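Local coordinates for protein intermedilysin (Streptococcus intermedius, PDB 5IMW) that probably lyses host cells as a secreted cholesterol-dependent toxin that binds cholesterol-containing membranes and assembles into an oligomeric pore, at residues I92-T100 / S213-T221. Residues are numbered along the deposited sequence; the frame is centred on the assembly and turned at random.
Sequences IPVNRGKTT and SALFGSGIT
Apolar contact between 92-100 and 213-221 centres on V94, whose two methyls divide between two partners. V94 CG1 lies at the edge of the F216 ring, near its plane, 4.0 Å from F216 CE1. With chi1 at 59° for CG1, V94 CG2 falls anti to the backbone N and meets I220 CD1 at 4.0 Å, the two side chains running obliquely to one another. L8 of helix 2-14 touches F216 and I220, and L77 of strand 77-79 touches F216, so the 213-221 side of the contact also borders the N-terminal helix and that strand. In the elongated cholesterol-dependent cytolysin fold, the contact joins the loop leading into strand 99-103 to the connection between strand 202-206 and helix 222-227; those two strands are antiparallel neighbours in one sheet. Backbone proximity carries the rest: CA atoms of G97 and G217 approach to 3.8 Å. Two C-H...O contacts run in opposite senses. G217 CA faces R96 O at 3.3 Å, and G97 CA faces A214 O at 3.6 Å. Both are bent, and at this resolution only suggestive. R96 CB, CG and CD run beside L215 O, with R96 CG the nearest of the three.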
loop_
_atom_site.group_PDB
_atom_site.type_symbol
_atom_site.label_atom_id
_atom_site.label_comp_id
_atom_site.label_asym_id
_atom_site.label_seq_id
_atom_site.Cartn_x
_atom_site.Cartn_y
_atom_site.Cartn_z
ATOM N N ILE A 92 26.296 14.260 -9.102
ATOM C CA ILE A 92 27.522 14.113 -9.882
ATOM C C ILE A 92 28.261 15.445 -9.807
ATOM O O ILE A 92 27.761 16.450 -10.330
ATOM C CB ILE A 92 27.228 13.724 -11.339
ATOM C CG1 ILE A 92 26.445 12.412 -11.392
ATOM C CG2 ILE A 92 28.530 13.589 -12.122
ATOM C CD1 ILE A 92 25.970 12.038 -12.778
ATOM N N PRO A 93 29.438 15.514 -9.172
ATOM C CA PRO A 93 30.144 16.801 -9.091
ATOM C C PRO A 93 30.770 17.195 -10.419
ATOM O O PRO A 93 31.874 16.750 -10.752
ATOM C CB PRO A 93 31.202 16.548 -8.011
ATOM C CG PRO A 93 31.484 15.091 -8.111
ATOM C CD PRO A 93 30.191 14.432 -8.511
ATOM N N VAL A 94 30.074 18.036 -11.183
ATOM C CA VAL A 94 30.504 18.388 -12.532
ATOM C C VAL A 94 29.779 19.657 -12.943
ATOM O O VAL A 94 28.657 19.921 -12.503
ATOM C CB VAL A 94 30.228 17.226 -13.520
ATOM C CG1 VAL A 94 28.742 16.877 -13.543
ATOM C CG2 VAL A 94 30.713 17.574 -14.911
ATOM N N ASN A 95 30.426 20.447 -13.799
ATOM C CA ASN A 95 29.786 21.625 -14.363
ATOM C C ASN A 95 28.544 21.219 -15.150
ATOM O O ASN A 95 28.365 20.057 -15.525
ATOM C CB ASN A 95 30.763 22.379 -15.262
ATOM C CG ASN A 95 32.090 22.641 -14.582
ATOM O OD1 ASN A 95 32.962 21.773 -14.539
ATOM N ND2 ASN A 95 32.248 23.840 -14.038
ATOM N N ARG A 96 27.676 22.196 -15.402
ATOM C CA ARG A 96 26.417 21.937 -16.083
ATOM C C ARG A 96 26.126 23.037 -17.092
ATOM O O ARG A 96 26.713 24.121 -17.055
ATOM C CB ARG A 96 25.251 21.828 -15.094
ATOM C CG ARG A 96 24.948 20.415 -14.633
ATOM C CD ARG A 96 23.599 20.353 -13.940
ATOM N NE ARG A 96 23.663 19.562 -12.718
ATOM C CZ ARG A 96 24.234 19.978 -11.592
ATOM N NH1 ARG A 96 24.797 21.179 -11.528
ATOM N NH2 ARG A 96 24.249 19.188 -10.528
ATOM N N GLY A 97 25.202 22.733 -18.000
ATOM C CA GLY A 97 24.706 23.681 -18.969
ATOM C C GLY A 97 23.374 24.261 -18.550
ATOM O O GLY A 97 22.952 24.155 -17.391
ATOM N N LYS A 98 22.691 24.879 -19.509
ATOM C CA LYS A 98 21.410 25.500 -19.217
ATOM C C LYS A 98 20.341 24.441 -18.981
ATOM O O LYS A 98 20.378 23.348 -19.554
ATOM C CB LYS A 98 20.985 26.415 -20.364
ATOM C CG LYS A 98 22.072 27.384 -20.815
ATOM C CD LYS A 98 21.503 28.594 -21.553
ATOM C CE LYS A 98 21.190 28.296 -23.014
ATOM N NZ LYS A 98 20.117 27.279 -23.215
ATOM N N THR A 99 19.375 24.780 -18.128
ATOM C CA THR A 99 18.253 23.902 -17.818
ATOM C C THR A 99 16.966 24.683 -18.030
ATOM O O THR A 99 16.769 25.734 -17.412
ATOM C CB THR A 99 18.329 23.376 -16.381
ATOM O OG1 THR A 99 19.671 22.966 -16.086
ATOM C CG2 THR A 99 17.403 22.186 -16.200
ATOM N N THR A 100 16.102 24.176 -18.906
ATOM C CA THR A 100 14.815 24.797 -19.192
ATOM C C THR A 100 13.738 24.137 -18.345
ATOM O O THR A 100 13.588 22.911 -18.365
ATOM C CB THR A 100 14.467 24.681 -20.678
ATOM O OG1 THR A 100 15.191 23.588 -21.260
ATOM C CG2 THR A 100 14.803 25.982 -21.414
ATOM N N SER A 213 24.441 16.192 -24.012
ATOM C CA SER A 213 25.466 17.199 -23.760
ATOM C C SER A 213 24.868 18.483 -23.203
ATOM O O SER A 213 25.522 19.180 -22.419
ATOM C CB SER A 213 26.235 17.498 -25.046
ATOM O OG SER A 213 25.344 17.718 -26.128
ATOM N N ALA A 214 23.636 18.816 -23.597
ATOM C CA ALA A 214 23.008 20.046 -23.125
ATOM C C ALA A 214 23.017 20.124 -21.604
ATOM O O ALA A 214 23.153 21.211 -21.030
ATOM C CB ALA A 214 21.579 20.139 -23.657
ATOM N N LEU A 215 22.876 18.980 -20.933
ATOM C CA LEU A 215 22.888 18.949 -19.477
ATOM C C LEU A 215 24.276 19.169 -18.890
ATOM O O LEU A 215 24.391 19.335 -17.671
ATOM C CB LEU A 215 22.330 17.615 -18.980
ATOM C CG LEU A 215 20.817 17.433 -19.105
ATOM C CD1 LEU A 215 20.446 15.972 -18.921
ATOM C CD2 LEU A 215 20.081 18.299 -18.094
ATOM N N PHE A 216 25.323 19.168 -19.714
ATOM C CA PHE A 216 26.685 19.409 -19.261
ATOM C C PHE A 216 27.235 20.652 -19.948
ATOM O O PHE A 216 27.010 20.864 -21.144
ATOM C CB PHE A 216 27.580 18.199 -19.549
ATOM C CG PHE A 216 27.127 16.936 -18.872
ATOM C CD1 PHE A 216 27.489 16.667 -17.562
ATOM C CD2 PHE A 216 26.340 16.015 -19.544
ATOM C CE1 PHE A 216 27.073 15.505 -16.935
ATOM C CE2 PHE A 216 25.923 14.850 -18.923
ATOM C CZ PHE A 216 26.291 14.597 -17.617
ATOM N N GLY A 217 27.964 21.467 -19.189
ATOM C CA GLY A 217 28.340 22.791 -19.644
ATOM C C GLY A 217 29.585 22.841 -20.503
ATOM O O GLY A 217 29.539 22.528 -21.698
ATOM N N SER A 218 30.703 23.251 -19.903
ATOM C CA SER A 218 31.953 23.450 -20.628
ATOM C C SER A 218 32.337 22.225 -21.448
ATOM O O SER A 218 31.642 21.204 -21.422
ATOM C CB SER A 218 33.075 23.800 -19.648
ATOM O OG SER A 218 34.342 23.772 -20.285
ATOM N N GLY A 219 33.444 22.322 -22.177
ATOM C CA GLY A 219 33.912 21.230 -23.005
ATOM C C GLY A 219 34.122 19.949 -22.227
ATOM O O GLY A 219 35.258 19.492 -22.064
ATOM N N ILE A 220 33.034 19.363 -21.739
ATOM C CA ILE A 220 33.106 18.099 -21.016
ATOM C C ILE A 220 33.316 16.979 -22.026
ATOM O O ILE A 220 32.662 16.938 -23.075
ATOM C CB ILE A 220 31.833 17.871 -20.181
ATOM C CG1 ILE A 220 31.670 18.955 -19.106
ATOM C CG2 ILE A 220 31.859 16.503 -19.527
ATOM C CD1 ILE A 220 32.775 18.991 -18.067
ATOM N N THR A 221 34.226 16.075 -21.713
ATOM C CA THR A 221 34.553 14.931 -22.547
ATOM C C THR A 221 33.942 13.672 -21.953
ATOM O O THR A 221 33.468 13.675 -20.815
ATOM C CB THR A 221 36.076 14.794 -22.671
ATOM O OG1 THR A 221 36.413 13.547 -23.288
ATOM C CG2 THR A 221 36.745 14.859 -21.310
#